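Local atomic coordinates of uncharacterized protein (Leptospirillum rubarum, PDB entry 3OMD), a protein that is of unknown function but belongs to the DUF5069 family and folds as a single chain that is about half helical, with no beta strands. Residues 121-126 with 134-139. Numbering follows the deposited sequence. Where two conformers were deposited one is given.
Sequences DSLAPG and VKLLDL
L139 reaches from helix 133-140 to the C-terminal end of helix 110-123, where its isobutyl group meets L123 and A124. Its CG stands anti to the backbone N (chi1 177°), which carries both methyls across to the other segment. The CD2 methyl does most of the touching: it lies 3.9 Å from CB of L123 and 4.0 Å from CB of A124, while CD1 packs against the A124 methyl, CB. The side chains of L123 and L139 run past each other in opposite directions, and CD1 of L123 lies 4.1 Å from CD2 of L139. CG of L123, anti to its carbonyl carbon (chi1 -67°), sends the same CD1 to L136, whose CD1 it meets at 4.1 Å, the two side chains crossing at about a right angle. A124 is the first residue past the helix to leave helical backbone angles, yet its methyl still faces L139, and the apolar patch thus extends beyond the last turn. The contact is small, 162 Å² in all, and consists of van der Waals packing between aliphatic groups. L136, buried, extends it along helix 110-123 by touching F116, V119 and R120, and L139 also rests on R120; the two helices, consecutive in the chain, form a helix-loop-helix pair joined by the connection 124-132, which begins with A124.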
loop_
_atom_site.group_PDB
_atom_site.type_symbol
_atom_site.label_atom_id
_atom_site.label_comp_id
_atom_site.label_asym_id
_atom_site.label_seq_id
_atom_site.Cartn_x
_atom_site.Cartn_y
_atom_site.Cartn_z
ATOM N N ASP A 121 -7.700 10.523 -16.547
ATOM C CA ASP A 121 -8.756 11.029 -17.435
ATOM C C ASP A 121 -9.818 9.938 -17.720
ATOM O O ASP A 121 -11.010 10.254 -17.932
ATOM C CB ASP A 121 -8.140 11.612 -18.708
ATOM C CG ASP A 121 -7.390 12.957 -18.466
ATOM O OD1 ASP A 121 -7.423 13.568 -17.350
ATOM O OD2 ASP A 121 -6.705 13.387 -19.423
ATOM N N SER A 122 -9.407 8.669 -17.729
ATOM C CA SER A 122 -10.364 7.558 -17.914
ATOM C C SER A 122 -11.278 7.365 -16.713
ATOM O O SER A 122 -12.402 6.876 -16.852
ATOM C CB SER A 122 -9.665 6.232 -18.267
ATOM O OG SER A 122 -9.024 5.622 -17.122
ATOM N N LEU A 123 -10.823 7.771 -15.538
ATOM C CA LEU A 123 -11.599 7.578 -14.309
ATOM C C LEU A 123 -12.426 8.792 -13.973
ATOM O O LEU A 123 -13.585 8.656 -13.568
ATOM C CB LEU A 123 -10.658 7.275 -13.126
ATOM C CG LEU A 123 -9.885 5.951 -13.125
ATOM C CD1 LEU A 123 -8.773 6.015 -12.091
ATOM C CD2 LEU A 123 -10.776 4.771 -12.854
ATOM N N ALA A 124 -11.833 9.978 -14.109
ATOM C CA ALA A 124 -12.502 11.205 -13.677
ATOM C C ALA A 124 -11.878 12.401 -14.388
ATOM O O ALA A 124 -10.981 13.074 -13.844
ATOM C CB ALA A 124 -12.445 11.352 -12.182
ATOM N N PRO A 125 -12.286 12.705 -15.621
ATOM C CA PRO A 125 -11.390 13.655 -16.307
ATOM C C PRO A 125 -11.411 15.113 -15.803
ATOM O O PRO A 125 -10.555 15.904 -16.185
ATOM C CB PRO A 125 -11.868 13.592 -17.763
ATOM C CG PRO A 125 -13.272 13.089 -17.691
ATOM C CD PRO A 125 -13.293 12.131 -16.525
ATOM N N GLY A 126 -12.374 15.456 -14.953
ATOM C CA GLY A 126 -12.476 16.814 -14.424
ATOM C C GLY A 126 -11.558 17.033 -13.229
ATOM O O GLY A 126 -11.574 18.100 -12.606
ATOM N N VAL A 134 -0.797 8.093 -4.950
ATOM C CA VAL A 134 -1.670 7.493 -3.918
ATOM C C VAL A 134 -3.101 8.030 -4.035
ATOM O O VAL A 134 -4.065 7.322 -3.699
ATOM C CB VAL A 134 -1.100 7.616 -2.500
ATOM C CG1 VAL A 134 0.240 6.875 -2.428
ATOM C CG2 VAL A 134 -1.031 9.049 -2.012
ATOM N N LYS A 135 -3.259 9.259 -4.516
ATOM C CA LYS A 135 -4.622 9.792 -4.703
ATOM C C LYS A 135 -5.270 9.149 -5.908
ATOM O O LYS A 135 -6.486 8.882 -5.909
ATOM C CB LYS A 135 -4.625 11.315 -4.829
ATOM C CG LYS A 135 -4.563 12.030 -3.487
ATOM C CD LYS A 135 -5.051 13.477 -3.605
ATOM C CE LYS A 135 -5.088 14.208 -2.265
ATOM N NZ LYS A 135 -5.961 13.571 -1.222
ATOM N N LEU A 136 -4.482 8.868 -6.940
ATOM C CA LEU A 136 -5.030 8.169 -8.107
ATOM C C LEU A 136 -5.549 6.767 -7.706
ATOM O O LEU A 136 -6.609 6.331 -8.165
ATOM C CB LEU A 136 -3.974 8.078 -9.224
ATOM C CG LEU A 136 -4.508 7.511 -10.543
ATOM C CD1 LEU A 136 -5.598 8.435 -11.104
ATOM C CD2 LEU A 136 -3.328 7.399 -11.528
ATOM N N LEU A 137 -4.790 6.058 -6.859
ATOM C CA LEU A 137 -5.254 4.751 -6.374
ATOM C C LEU A 137 -6.603 4.884 -5.656
ATOM O O LEU A 137 -7.495 4.057 -5.874
ATOM C CB LEU A 137 -4.214 4.134 -5.440
ATOM C CG LEU A 137 -2.945 3.619 -6.133
ATOM C CD1 LEU A 137 -1.889 3.265 -5.101
ATOM C CD2 LEU A 137 -3.262 2.388 -6.980
ATOM N N ASP A 138 -6.750 5.860 -4.754
ATOM C CA ASP A 138 -8.043 6.022 -4.071
ATOM C C ASP A 138 -9.147 6.324 -5.077
ATOM O O ASP A 138 -10.286 5.883 -4.895
ATOM C CB ASP A 138 -7.973 7.139 -3.023
ATOM C CG ASP A 138 -7.511 6.662 -1.675
ATOM O OD1 ASP A 138 -7.478 5.441 -1.417
ATOM O OD2 ASP A 138 -7.212 7.556 -0.861
ATOM N N LEU A 139 -8.833 7.120 -6.107
ATOM C CA LEU A 139 -9.856 7.454 -7.113
ATOM C C LEU A 139 -10.301 6.181 -7.830
ATOM O O LEU A 139 -11.527 5.951 -7.978
ATOM C CB LEU A 139 -9.274 8.466 -8.118
ATOM C CG LEU A 139 -10.181 8.871 -9.280
ATOM C CD1 LEU A 139 -11.289 9.731 -8.723
ATOM C CD2 LEU A 139 -9.363 9.652 -10.315
#